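Local coordinates for protein ribonucleoside-diphosphate reductase subunit beta (Bacillus halodurans C-125, PDB 2RCC) that forms the iron-binding small subunit of ribonucleotide reductase, which probably makes the deoxyribonucleotides needed for DNA synthesis from ribonucleotides, at residues A[153-158]-A[259-264]; A[281-286]-A[303-308]; A[62-67]-A[131-136]. All blocks are in the same frame, centred on the assembly; numbering follows the deposited sequence. Where two conformers were deposited one is given.

Interaction 1 of 3, residues A[153-158]-A[259-264]; sequences KERNEF and DLEKDW
Arg155 on helix 150-168 reaches over to Glu261 and Trp264 on helix 244-268, joining two nearly antiparallel helices (164° between their directions) of the all-helical, ferritin-like fold of the reductase small subunit. The local axes stay 11.7 Å apart, a wide spacing that is bridged by long or bulky side chains from both sides.

The polar part is a salt bridge. Arg155 NH2 donates to Glu261 OE1 at 2.8 Å with an N-H...O angle of 152°. OE1 is met almost end-on, along its C-O bond, and sits a little out of the guanidinium plane. The arginine chain is extended from CG to NE and so spans the gap, while Glu261 starts with CG anti to its backbone N (chi1 -178°) and then bends at its second torsion, which brings the carboxylate to the guanidinium. Phe190 N also donates to OE1, and OE2 bonds to Ser192 OG, so both oxygens of this buried carboxylate have partners. With an alanine here, the buried arginine charge would probably lose its counter-charge, and Phe190 N and Ser192 OG their carboxylate partner.

The second use of the guanidinium is a cation-pi stack. It lies, tilted, over the five-membered ring of Trp264, with Arg155 CZ 3.7 Å from its centroid, and Phe190 offers Arg155 a further cation-pi contact. Both Arg155 and Trp264 were deposited in two conformers, and the arginine methylenes come implausibly near the indole in this pair of copies, so the exact fit of the stack is doubtful.

The apolar part is a CH-pi contact beside the charges: Leu260 CD1 sits over one face of the Phe158 ring, displaced toward the rim and 3.4 Å from Phe158 CD2.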
ATOM      1  N   LYS A 153      24.007 -14.140  -6.066  1.00 38.36           N
ATOM      2  CA  LYS A 153      24.631 -13.672  -4.818  1.00 40.21           C
ATOM      3  C   LYS A 153      25.391 -12.361  -5.025  1.00 42.50           C
ATOM      4  O   LYS A 153      25.280 -11.453  -4.205  1.00 43.46           O
ATOM      5  CB  LYS A 153      25.571 -14.732  -4.230  1.00 38.74           C
ATOM      6  N   GLU A 154      26.135 -12.262  -6.128  1.00 43.39           N
ATOM      7  CA  GLU A 154      26.900 -11.050  -6.451  1.00 43.73           C
ATOM      8  C   GLU A 154      26.000  -9.864  -6.809  1.00 42.63           C
ATOM      9  O   GLU A 154      26.332  -8.720  -6.488  1.00 41.63           O
ATOM     10  CB  GLU A 154      27.900 -11.315  -7.588  1.00 43.95           C
ATOM     11  N   ARG A 155      24.866 -10.133  -7.453  1.00 42.38           N
ATOM     12  CA  ARG A 155      23.969  -9.071  -7.843  0.50 41.46           C
ATOM     13  C   ARG A 155      23.274  -8.504  -6.598  1.00 41.50           C
ATOM     14  O   ARG A 155      23.115  -7.291  -6.479  1.00 40.87           O
ATOM     15  CB  ARG A 155      22.962  -9.573  -8.881  0.50 42.13           C
ATOM     16  CG  ARG A 155      22.574  -8.497  -9.831  0.50 43.15           C
ATOM     17  CD  ARG A 155      21.612  -8.957 -10.918  0.50 40.36           C
ATOM     18  NE  ARG A 155      21.397  -7.828 -11.815  0.50 36.23           N
ATOM     19  CZ  ARG A 155      20.446  -7.711 -12.734  0.50 27.50           C
ATOM     20  NH1 ARG A 155      19.519  -8.647 -12.943  0.50 29.13           N
ATOM     21  NH2 ARG A 155      20.439  -6.599 -13.446  0.50 12.33           N
ATOM     22  N   ASN A 156      22.891  -9.391  -5.681  1.00 40.70           N
ATOM     23  CA  ASN A 156      22.239  -9.001  -4.439  1.00 41.78           C
ATOM     24  C   ASN A 156      23.163  -8.209  -3.519  1.00 42.95           C
ATOM     25  O   ASN A 156      22.698  -7.301  -2.838  1.00 43.12           O
ATOM     26  CB  ASN A 156      21.614 -10.224  -3.739  1.00 41.39           C
ATOM     27  CG  ASN A 156      20.412 -10.811  -4.529  1.00 48.23           C
ATOM     28  OD1 ASN A 156      19.967 -10.239  -5.530  1.00 48.81           O
ATOM     29  ND2 ASN A 156      19.884 -11.943  -4.062  1.00 49.46           N
ATOM     30  N   GLU A 157      24.452  -8.520  -3.526  1.00 42.54           N
ATOM     31  CA  GLU A 157      25.438  -7.755  -2.762  1.00 44.97           C
ATOM     32  C   GLU A 157      25.651  -6.317  -3.306  1.00 44.82           C
ATOM     33  O   GLU A 157      25.925  -5.416  -2.517  1.00 41.95           O
ATOM     34  CB  GLU A 157      26.760  -8.528  -2.662  1.00 45.73           C
ATOM     35  CG  GLU A 157      26.671  -9.747  -1.725  1.00 50.45           C
ATOM     36  CD  GLU A 157      27.864 -10.701  -1.834  1.00 51.44           C
ATOM     37  OE1 GLU A 157      28.958 -10.270  -2.279  1.00 64.03           O
ATOM     38  OE2 GLU A 157      27.709 -11.890  -1.462  1.00 60.50           O
ATOM     39  N   PHE A 158      25.544  -6.112  -4.631  1.00 45.91           N
ATOM     40  CA  PHE A 158      25.636  -4.768  -5.258  1.00 45.24           C
ATOM     41  C   PHE A 158      24.494  -3.883  -4.737  1.00 44.60           C
ATOM     42  O   PHE A 158      24.724  -2.745  -4.301  1.00 41.02           O
ATOM     43  CB  PHE A 158      25.619  -4.849  -6.822  1.00 46.38           C
ATOM     44  CG  PHE A 158      25.440  -3.490  -7.547  1.00 48.09           C
ATOM     45  CD1 PHE A 158      26.496  -2.579  -7.654  1.00 51.80           C
ATOM     46  CD2 PHE A 158      24.221  -3.143  -8.153  1.00 52.85           C
ATOM     47  CE1 PHE A 158      26.327  -1.330  -8.323  1.00 51.91           C
ATOM     48  CE2 PHE A 158      24.056  -1.881  -8.836  1.00 50.31           C
ATOM     49  CZ  PHE A 158      25.105  -0.993  -8.910  1.00 46.13           C
ATOM     50  N   ASP A 259      25.983  -2.579 -17.023  1.00 20.10           N
ATOM     51  CA  ASP A 259      26.945  -3.672 -17.138  1.00 21.91           C
ATOM     52  C   ASP A 259      26.460  -4.953 -16.455  1.00 22.77           C
ATOM     53  O   ASP A 259      26.605  -6.036 -17.016  1.00 21.80           O
ATOM     54  CB  ASP A 259      28.311  -3.284 -16.539  1.00 21.69           C
ATOM     55  CG  ASP A 259      29.062  -2.249 -17.357  1.00 26.99           C
ATOM     56  OD1 ASP A 259      28.698  -2.010 -18.518  1.00 26.44           O
ATOM     57  OD2 ASP A 259      30.037  -1.655 -16.817  1.00 23.77           O
ATOM     58  N   LEU A 260      25.883  -4.833 -15.253  1.00 22.86           N
ATOM     59  CA  LEU A 260      25.347  -5.992 -14.531  1.00 21.15           C
ATOM     60  C   LEU A 260      24.187  -6.616 -15.287  1.00 18.91           C
ATOM     61  O   LEU A 260      24.092  -7.826 -15.347  1.00 17.33           O
ATOM     62  CB  LEU A 260      24.905  -5.637 -13.098  1.00 21.43           C
ATOM     63  CG  LEU A 260      26.052  -5.459 -12.092  1.00 31.17           C
ATOM     64  CD1 LEU A 260      25.582  -4.766 -10.806  1.00 33.92           C
ATOM     65  CD2 LEU A 260      26.698  -6.799 -11.780  1.00 29.73           C
ATOM     66  N   GLU A 261      23.324  -5.792 -15.866  1.00 16.72           N
ATOM     67  CA  GLU A 261      22.200  -6.308 -16.671  1.00 16.54           C
ATOM     68  C   GLU A 261      22.721  -7.084 -17.874  1.00 16.51           C
ATOM     69  O   GLU A 261      22.250  -8.178 -18.133  1.00 17.87           O
ATOM     70  CB  GLU A 261      21.271  -5.161 -17.082  1.00 19.64           C
ATOM     71  CG  GLU A 261      20.022  -5.568 -17.877  1.00 17.43           C
ATOM     72  CD  GLU A 261      19.061  -6.482 -17.142  1.00 17.62           C
ATOM     73  OE1 GLU A 261      19.112  -6.625 -15.911  1.00 21.33           O
ATOM     74  OE2 GLU A 261      18.213  -7.077 -17.812  1.00 21.89           O
ATOM     75  N   LYS A 262      23.715  -6.532 -18.572  1.00 17.85           N
ATOM     76  CA  LYS A 262      24.334  -7.184 -19.727  1.00 19.50           C
ATOM     77  C   LYS A 262      24.939  -8.508 -19.312  1.00 20.32           C
ATOM     78  O   LYS A 262      24.816  -9.470 -20.034  1.00 21.38           O
ATOM     79  CB  LYS A 262      25.417  -6.294 -20.355  1.00 20.04           C
ATOM     80  CG  LYS A 262      24.850  -5.050 -20.992  1.00 24.26           C
ATOM     81  CD  LYS A 262      25.894  -4.041 -21.371  1.00 20.34           C
ATOM     82  CE  LYS A 262      25.186  -2.720 -21.755  1.00 25.13           C
ATOM     83  NZ  LYS A 262      26.051  -1.699 -22.335  1.00 24.42           N
ATOM     84  N   ASP A 263      25.568  -8.565 -18.139  1.00 18.89           N
ATOM     85  CA  ASP A 263      26.156  -9.823 -17.630  1.00 20.92           C
ATOM     86  C   ASP A 263      25.063 -10.870 -17.408  1.00 18.32           C
ATOM     87  O   ASP A 263      25.199 -12.022 -17.806  1.00 17.81           O
ATOM     88  CB  ASP A 263      26.914  -9.599 -16.321  1.00 23.23           C
ATOM     89  CG  ASP A 263      28.183  -8.744 -16.485  1.00 29.80           C
ATOM     90  OD1 ASP A 263      28.768  -8.674 -17.593  1.00 39.66           O
ATOM     91  OD2 ASP A 263      28.589  -8.120 -15.472  1.00 46.98           O
ATOM     92  N   TRP A 264      24.002 -10.463 -16.741  1.00 20.99           N
ATOM     93  CA  TRP A 264      22.871 -11.339 -16.498  0.50 21.51           C
ATOM     94  C   TRP A 264      22.270 -11.827 -17.805  1.00 19.60           C
ATOM     95  O   TRP A 264      21.999 -13.020 -17.967  1.00 17.79           O
ATOM     96  CB  TRP A 264      21.841 -10.632 -15.634  0.50 23.37           C
ATOM     97  CG  TRP A 264      22.183 -10.726 -14.186  0.50 26.57           C
ATOM     98  CD1 TRP A 264      23.008  -9.917 -13.447  0.50 31.23           C
ATOM     99  CD2 TRP A 264      21.720 -11.722 -13.303  0.50 30.96           C
ATOM    100  NE1 TRP A 264      23.065 -10.341 -12.159  0.50 32.86           N
ATOM    101  CE2 TRP A 264      22.275 -11.450 -12.036  0.50 33.16           C
ATOM    102  CE3 TRP A 264      20.870 -12.820 -13.453  0.50 30.31           C
ATOM    103  CZ2 TRP A 264      21.996 -12.215 -10.927  0.50 32.32           C
ATOM    104  CZ3 TRP A 264      20.605 -13.592 -12.359  0.50 33.11           C
ATOM    105  CH2 TRP A 264      21.171 -13.299 -11.110  0.50 31.75           C
TER

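Interaction 2 of 3, residues A[281-286]-A[303-308]; sequences METYIS and PEIKHN
The C-terminal tail, folding back along helix 278-295, touches that helix through Ile305 and Asn308, which meet Thr283, Ser286 and Tyr284. The segment 303-308 has no regular structure, and no hydrogen bond links it to 281-286; side-chain packing does the work.

At the apolar end, Ile305 spreads its branches over the helix. Its CG2 lies 3.6 Å from Thr283 CG2, its CD1 adds a second approach to the same methyl, and its CG1 is 4.0 Å from Ser286 CB. Threonine suits this place because its two branches divide the labour: CG2, anti to the backbone N, faces the isoleucine, while OG1 (chi1 -53°) bonds back to Glu279 O. Ser286 similarly offers only its CB to Ile305, since its OG is hydrogen-bonded to Lys262 NZ of helix 244-268.

Farther along the tail, the Asn308 amide approaches the CD1 side of the Tyr284 ring obliquely, the two planes 24° apart. Asn308 OD1 is 3.3 Å from Tyr284 CD1, yet it accepts a hydrogen bond from Met310 N, two residues on, in an Asx turn that fixes the amide as the chain moves on. Ile305 and Asn308 both also touch Phe287.

A tail laid along the last helix fits the small-subunit family, in which the flexible C-terminal end beyond the helical core typically docks onto the large subunit.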
HETATM    1  N   MSE A 281      20.633  -6.353 -28.008  1.00 16.54           N
HETATM    2  CA  MSE A 281      20.147  -6.311 -26.639  1.00 18.76           C
HETATM    3  C   MSE A 281      21.030  -5.433 -25.750  1.00 18.09           C
HETATM    4  O   MSE A 281      20.529  -4.700 -24.919  1.00 16.27           O
HETATM    5  CB  MSE A 281      20.085  -7.733 -26.023  1.00 20.15           C
HETATM    6  CG  MSE A 281      19.438  -7.776 -24.629  1.00 18.88           C
HETATM    7 SE   MSE A 281      17.582  -7.312 -24.625  0.75 16.17          SE
HETATM    8  CE  MSE A 281      16.881  -9.109 -24.894  1.00 18.76           C
ATOM      9  N   GLU A 282      22.342  -5.552 -25.899  1.00 19.02           N
ATOM     10  CA  GLU A 282      23.260  -4.764 -25.107  1.00 20.76           C
ATOM     11  C   GLU A 282      23.077  -3.278 -25.420  1.00 21.60           C
ATOM     12  O   GLU A 282      23.038  -2.477 -24.491  1.00 24.29           O
ATOM     13  CB  GLU A 282      24.700  -5.285 -25.267  1.00 21.29           C
ATOM     14  CG  GLU A 282      24.812  -6.649 -24.553  1.00 23.57           C
ATOM     15  CD  GLU A 282      26.177  -7.269 -24.554  1.00 25.49           C
ATOM     16  OE1 GLU A 282      27.101  -6.685 -25.117  1.00 43.65           O
ATOM     17  OE2 GLU A 282      26.302  -8.383 -23.996  1.00 31.25           O
ATOM     18  N   THR A 283      22.898  -2.936 -26.698  1.00 20.30           N
ATOM     19  CA  THR A 283      22.640  -1.554 -27.103  1.00 20.84           C
ATOM     20  C   THR A 283      21.321  -1.073 -26.497  1.00 18.21           C
ATOM     21  O   THR A 283      21.239   0.060 -26.066  1.00 17.10           O
ATOM     22  CB  THR A 283      22.613  -1.385 -28.607  1.00 18.45           C
ATOM     23  OG1 THR A 283      23.808  -1.937 -29.157  1.00 20.48           O
ATOM     24  CG2 THR A 283      22.495   0.104 -29.033  1.00 21.04           C
ATOM     25  N   TYR A 284      20.313  -1.929 -26.482  1.00 20.57           N
ATOM     26  CA  TYR A 284      19.014  -1.624 -25.861  1.00 21.50           C
ATOM     27  C   TYR A 284      19.156  -1.350 -24.356  1.00 21.97           C
ATOM     28  O   TYR A 284      18.563  -0.400 -23.841  1.00 19.44           O
ATOM     29  CB  TYR A 284      17.988  -2.743 -26.164  1.00 22.62           C
ATOM     30  CG  TYR A 284      16.692  -2.650 -25.389  1.00 25.66           C
ATOM     31  CD1 TYR A 284      15.801  -1.597 -25.599  1.00 27.48           C
ATOM     32  CD2 TYR A 284      16.345  -3.624 -24.449  1.00 24.36           C
ATOM     33  CE1 TYR A 284      14.603  -1.512 -24.863  1.00 33.04           C
ATOM     34  CE2 TYR A 284      15.173  -3.552 -23.740  1.00 29.51           C
ATOM     35  CZ  TYR A 284      14.300  -2.508 -23.954  1.00 27.32           C
ATOM     36  OH  TYR A 284      13.144  -2.473 -23.214  1.00 32.88           O
ATOM     37  N   ILE A 285      19.961  -2.147 -23.657  1.00 21.49           N
ATOM     38  CA  ILE A 285      20.232  -1.890 -22.222  1.00 23.08           C
ATOM     39  C   ILE A 285      20.929  -0.507 -22.035  1.00 22.26           C
ATOM     40  O   ILE A 285      20.581   0.231 -21.113  1.00 24.04           O
ATOM     41  CB  ILE A 285      21.085  -3.017 -21.592  1.00 23.78           C
ATOM     42  CG1 ILE A 285      20.296  -4.336 -21.598  1.00 25.78           C
ATOM     43  CG2 ILE A 285      21.549  -2.655 -20.132  1.00 21.88           C
ATOM     44  CD1 ILE A 285      21.183  -5.579 -21.454  1.00 21.36           C
ATOM     45  N   SER A 286      21.867  -0.150 -22.906  1.00 23.15           N
ATOM     46  CA  SER A 286      22.530   1.184 -22.852  1.00 21.99           C
ATOM     47  C   SER A 286      21.537   2.319 -23.071  1.00 21.30           C
ATOM     48  O   SER A 286      21.565   3.354 -22.369  1.00 20.37           O
ATOM     49  CB  SER A 286      23.655   1.317 -23.882  1.00 23.38           C
ATOM     50  OG  SER A 286      24.707   0.423 -23.590  1.00 22.34           O
ATOM     51  N   PRO A 303      26.301   8.703 -24.633  1.00 33.64           N
ATOM     52  CA  PRO A 303      25.800   9.668 -25.626  1.00 35.06           C
ATOM     53  C   PRO A 303      25.813   9.156 -27.052  1.00 35.60           C
ATOM     54  O   PRO A 303      24.967   9.570 -27.823  1.00 38.43           O
ATOM     55  CB  PRO A 303      26.716  10.886 -25.460  1.00 35.95           C
ATOM     56  CG  PRO A 303      27.920  10.374 -24.780  1.00 37.39           C
ATOM     57  CD  PRO A 303      27.463   9.239 -23.905  1.00 31.98           C
ATOM     58  N   GLU A 304      26.737   8.255 -27.395  1.00 36.49           N
ATOM     59  CA  GLU A 304      26.755   7.646 -28.723  1.00 36.75           C
ATOM     60  C   GLU A 304      25.492   6.842 -29.034  1.00 37.77           C
ATOM     61  O   GLU A 304      25.107   6.763 -30.188  1.00 37.73           O
ATOM     62  CB  GLU A 304      28.013   6.784 -28.952  1.00 37.09           C
ATOM     63  CG  GLU A 304      28.090   5.378 -28.276  1.00 41.38           C
ATOM     64  CD  GLU A 304      28.377   5.397 -26.775  1.00 41.76           C
ATOM     65  OE1 GLU A 304      28.279   6.455 -26.132  1.00 29.31           O
ATOM     66  OE2 GLU A 304      28.717   4.322 -26.239  1.00 47.08           O
ATOM     67  N   ILE A 305      24.844   6.255 -28.022  1.00 37.88           N
ATOM     68  CA  ILE A 305      23.622   5.465 -28.250  1.00 38.66           C
ATOM     69  C   ILE A 305      22.416   6.411 -28.243  1.00 39.62           C
ATOM     70  O   ILE A 305      21.901   6.766 -27.174  1.00 38.52           O
ATOM     71  CB  ILE A 305      23.427   4.302 -27.207  1.00 38.10           C
ATOM     72  CG1 ILE A 305      24.700   3.455 -27.058  1.00 35.10           C
ATOM     73  CG2 ILE A 305      22.217   3.428 -27.599  1.00 35.87           C
ATOM     74  CD1 ILE A 305      25.219   2.858 -28.339  1.00 27.61           C
ATOM     75  N   LYS A 306      21.985   6.802 -29.444  1.00 40.90           N
ATOM     76  CA  LYS A 306      20.856   7.713 -29.658  1.00 42.68           C
ATOM     77  C   LYS A 306      19.543   6.988 -30.002  1.00 43.43           C
ATOM     78  O   LYS A 306      18.473   7.459 -29.619  1.00 44.52           O
ATOM     79  CB  LYS A 306      21.207   8.734 -30.761  1.00 41.53           C
ATOM     80  N   HIS A 307      19.623   5.854 -30.704  1.00 44.68           N
ATOM     81  CA  HIS A 307      18.438   5.079 -31.120  1.00 45.53           C
ATOM     82  C   HIS A 307      18.390   3.693 -30.482  1.00 45.57           C
ATOM     83  O   HIS A 307      19.409   3.161 -30.036  1.00 46.59           O
ATOM     84  CB  HIS A 307      18.423   4.923 -32.644  1.00 46.14           C
ATOM     85  CG  HIS A 307      18.610   6.213 -33.382  1.00 50.88           C
ATOM     86  ND1 HIS A 307      17.598   7.137 -33.542  1.00 57.10           N
ATOM     87  CD2 HIS A 307      19.694   6.732 -34.010  1.00 59.67           C
ATOM     88  CE1 HIS A 307      18.051   8.172 -34.228  1.00 57.35           C
ATOM     89  NE2 HIS A 307      19.319   7.952 -34.527  1.00 58.77           N
ATOM     90  N   ASN A 308      17.190   3.122 -30.444  1.00 46.41           N
ATOM     91  CA  ASN A 308      16.958   1.778 -29.911  1.00 45.97           C
ATOM     92  C   ASN A 308      16.993   0.822 -31.097  1.00 46.37           C
ATOM     93  O   ASN A 308      16.088   0.882 -31.938  1.00 45.98           O
ATOM     94  CB  ASN A 308      15.601   1.693 -29.204  1.00 45.18           C
ATOM     95  CG  ASN A 308      15.254   0.276 -28.744  1.00 45.13           C
ATOM     96  OD1 ASN A 308      16.090  -0.638 -28.718  1.00 46.43           O
ATOM     97  ND2 ASN A 308      14.011   0.098 -28.369  1.00 42.18           N
TER

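Interaction 3 of 3, residues A[62-67]-A[131-136]; sequences HDAKQF and SSLVPK
One face of the Phe67 ring is covered by Leu133 CD1, which comes 4.3 Å from Phe67 CD1; the phenylalanine also makes an edge-to-face pair with Phe78 of helix 72-87, whose side chain touches Leu133 as well. The leucine thus packs against two aromatic residues near the end of helix 106-133.

Its two methyls have different tasks. While CD1 lies over the ring, CD2 presses on the backbone of helix 61-66, 3.6 Å from Ala64 CA, and also approaches Phe67 CB at 4.2 Å. Chi1 (-59°) places the fork, with CG beside the backbone N, and chi2 turns the two methyls to these targets. Alanine suits its position because the chains run close, with Ala64 CA only 5.5 Å from Leu133 CA; its small CB lies 3.9 Å from Ser132 O.

Polar groups nearby are bonded to other parts of the chain: Asp63 OD2 to Thr209 OG1, Asp63 OD1 to Ser208 N, and Ser132 OG to Tyr128 O. With no hydrogen bond or ion pair between 62-67 and 131-136, the contact probably rests on dispersion and on exclusion of water around Leu133, and shape rather than directed bonding sets its fit.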
ATOM      1  N   HIS A  62      -3.739 -21.526 -22.994  1.00 21.35           N
ATOM      2  CA  HIS A  62      -3.095 -21.554 -24.308  1.00 20.88           C
ATOM      3  C   HIS A  62      -1.586 -21.513 -24.130  1.00 19.23           C
ATOM      4  O   HIS A  62      -0.889 -22.261 -24.783  1.00 17.55           O
ATOM      5  CB  HIS A  62      -3.594 -20.447 -25.247  1.00 21.71           C
ATOM      6  CG  HIS A  62      -3.162 -20.647 -26.666  1.00 26.39           C
ATOM      7  ND1 HIS A  62      -3.475 -21.786 -27.382  1.00 26.16           N
ATOM      8  CD2 HIS A  62      -2.434 -19.867 -27.501  1.00 32.66           C
ATOM      9  CE1 HIS A  62      -2.949 -21.700 -28.592  1.00 32.15           C
ATOM     10  NE2 HIS A  62      -2.327 -20.538 -28.696  1.00 28.90           N
ATOM     11  N   ASP A  63      -1.092 -20.637 -23.254  1.00 17.26           N
ATOM     12  CA  ASP A  63       0.317 -20.638 -22.920  1.00 18.23           C
ATOM     13  C   ASP A  63       0.753 -22.050 -22.482  1.00 17.25           C
ATOM     14  O   ASP A  63       1.774 -22.537 -22.935  1.00 17.47           O
ATOM     15  CB  ASP A  63       0.646 -19.610 -21.809  1.00 16.41           C
ATOM     16  CG  ASP A  63       0.749 -18.181 -22.312  1.00 19.75           C
ATOM     17  OD1 ASP A  63      -0.018 -17.775 -23.200  1.00 15.87           O
ATOM     18  OD2 ASP A  63       1.600 -17.423 -21.779  1.00 15.58           O
ATOM     19  N   ALA A  64      -0.033 -22.693 -21.610  1.00 19.02           N
ATOM     20  CA  ALA A  64       0.241 -24.052 -21.120  1.00 18.11           C
ATOM     21  C   ALA A  64       0.371 -25.057 -22.261  1.00 21.46           C
ATOM     22  O   ALA A  64       1.304 -25.865 -22.268  1.00 23.13           O
ATOM     23  CB  ALA A  64      -0.856 -24.495 -20.108  1.00 17.88           C
ATOM     24  N   LYS A  65      -0.536 -24.973 -23.238  1.00 21.29           N
ATOM     25  CA  LYS A  65      -0.490 -25.837 -24.409  1.00 22.46           C
ATOM     26  C   LYS A  65       0.679 -25.486 -25.328  1.00 22.75           C
ATOM     27  O   LYS A  65       1.265 -26.382 -25.920  1.00 21.86           O
ATOM     28  CB  LYS A  65      -1.801 -25.766 -25.204  1.00 22.92           C
ATOM     29  CG  LYS A  65      -3.010 -26.334 -24.481  1.00 23.59           C
ATOM     30  N   GLN A  66       1.005 -24.193 -25.484  1.00 21.77           N
ATOM     31  CA  GLN A  66       2.138 -23.790 -26.349  1.00 20.40           C
ATOM     32  C   GLN A  66       3.513 -24.076 -25.777  1.00 20.92           C
ATOM     33  O   GLN A  66       4.454 -24.254 -26.555  1.00 20.27           O
ATOM     34  CB  GLN A  66       2.119 -22.287 -26.660  1.00 18.46           C
ATOM     35  CG  GLN A  66       1.149 -21.857 -27.734  1.00 20.87           C
ATOM     36  CD  GLN A  66       1.265 -20.395 -28.023  1.00 19.17           C
ATOM     37  OE1 GLN A  66       1.316 -19.584 -27.098  1.00 20.19           O
ATOM     38  NE2 GLN A  66       1.306 -20.030 -29.321  1.00 15.11           N
ATOM     39  N   PHE A  67       3.630 -24.091 -24.443  1.00 21.10           N
ATOM     40  CA  PHE A  67       4.939 -24.178 -23.778  1.00 21.49           C
ATOM     41  C   PHE A  67       5.852 -25.315 -24.257  1.00 21.32           C
ATOM     42  O   PHE A  67       7.025 -25.062 -24.540  1.00 24.17           O
ATOM     43  CB  PHE A  67       4.794 -24.145 -22.248  1.00 24.53           C
ATOM     44  CG  PHE A  67       6.100 -23.972 -21.522  1.00 24.14           C
ATOM     45  CD1 PHE A  67       6.837 -22.797 -21.668  1.00 26.16           C
ATOM     46  CD2 PHE A  67       6.610 -24.979 -20.717  1.00 29.29           C
ATOM     47  CE1 PHE A  67       8.051 -22.629 -21.014  1.00 27.72           C
ATOM     48  CE2 PHE A  67       7.824 -24.808 -20.061  1.00 28.12           C
ATOM     49  CZ  PHE A  67       8.531 -23.629 -20.201  1.00 23.94           C
ATOM     50  N   SER A 131       3.355 -21.694 -11.835  1.00 21.58           N
ATOM     51  CA  SER A 131       2.481 -22.771 -11.389  0.50 22.08           C
ATOM     52  C   SER A 131       1.473 -23.223 -12.453  1.00 21.73           C
ATOM     53  O   SER A 131       0.913 -24.300 -12.335  1.00 20.52           O
ATOM     54  CB  SER A 131       1.749 -22.391 -10.099  0.50 21.96           C
ATOM     55  OG  SER A 131       0.907 -21.289 -10.318  0.50 25.97           O
ATOM     56  N   SER A 132       1.248 -22.420 -13.487  1.00 22.02           N
ATOM     57  CA  SER A 132       0.356 -22.805 -14.611  1.00 22.19           C
ATOM     58  C   SER A 132       1.087 -23.704 -15.636  1.00 21.35           C
ATOM     59  O   SER A 132       0.454 -24.364 -16.474  1.00 19.43           O
ATOM     60  CB  SER A 132      -0.147 -21.562 -15.369  1.00 21.58           C
ATOM     61  OG  SER A 132      -0.807 -20.659 -14.511  1.00 20.78           O
ATOM     62  N   LEU A 133       2.416 -23.692 -15.587  1.00 17.27           N
ATOM     63  CA  LEU A 133       3.263 -24.338 -16.571  1.00 19.94           C
ATOM     64  C   LEU A 133       4.101 -25.522 -16.088  1.00 22.14           C
ATOM     65  O   LEU A 133       4.370 -26.408 -16.902  1.00 20.74           O
ATOM     66  CB  LEU A 133       4.226 -23.275 -17.151  1.00 20.28           C
ATOM     67  CG  LEU A 133       3.612 -22.065 -17.839  1.00 25.60           C
ATOM     68  CD1 LEU A 133       4.696 -21.096 -18.323  1.00 22.63           C
ATOM     69  CD2 LEU A 133       2.740 -22.521 -18.962  1.00 16.76           C
ATOM     70  N   VAL A 134       4.555 -25.533 -14.821  1.00 18.84           N
ATOM     71  CA  VAL A 134       5.417 -26.624 -14.326  1.00 22.47           C
ATOM     72  C   VAL A 134       4.864 -27.179 -13.019  1.00 23.69           C
ATOM     73  O   VAL A 134       4.209 -26.447 -12.294  1.00 20.69           O
ATOM     74  CB  VAL A 134       6.901 -26.191 -14.144  1.00 25.20           C
ATOM     75  CG1 VAL A 134       7.479 -25.645 -15.468  1.00 27.93           C
ATOM     76  CG2 VAL A 134       7.062 -25.183 -13.042  1.00 27.66           C
ATOM     77  N   PRO A 135       5.073 -28.486 -12.739  1.00 25.36           N
ATOM     78  CA  PRO A 135       4.619 -29.047 -11.451  1.00 24.84           C
ATOM     79  C   PRO A 135       5.437 -28.513 -10.256  1.00 24.76           C
ATOM     80  O   PRO A 135       6.524 -27.993 -10.466  1.00 22.58           O
ATOM     81  CB  PRO A 135       4.817 -30.541 -11.624  1.00 27.83           C
ATOM     82  CG  PRO A 135       5.761 -30.698 -12.755  1.00 28.33           C
ATOM     83  CD  PRO A 135       5.645 -29.518 -13.632  1.00 24.91           C
ATOM     84  N   LYS A 136       4.925 -28.665  -9.028  1.00 23.23           N
ATOM     85  CA  LYS A 136       5.571 -28.108  -7.822  1.00 23.80           C
ATOM     86  C   LYS A 136       7.037 -28.491  -7.627  1.00 25.85           C
ATOM     87  O   LYS A 136       7.857 -27.641  -7.238  1.00 26.20           O
ATOM     88  CB  LYS A 136       4.816 -28.506  -6.537  1.00 23.06           C
ATOM     89  CG  LYS A 136       5.360 -27.828  -5.283  1.00 24.52           C
TER

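Overall arrangement
From the N terminus, interaction 3 comes first: it closes a loop from 62-67 to 131-136 that includes helix 72-87 and most of helix 106-133, with the probable iron ligands Asp89, Glu119 and His122. Interaction 1 then joins helix 150-168 to helix 244-268, enclosing Glu186, Glu220 and His223, probable ligands of the second iron. Interaction 2 closes the short final loop, from helix 278-295 to the tail. The three follow in series; none nests or crosses. Interactions 1 and 2 touch where Ile285 packs on Glu261 and Lys262, joining the last helix to helix 244-268, while interaction 2 holds the tail. Interaction 3 stands apart, its nearest atoms about 17 Å from either.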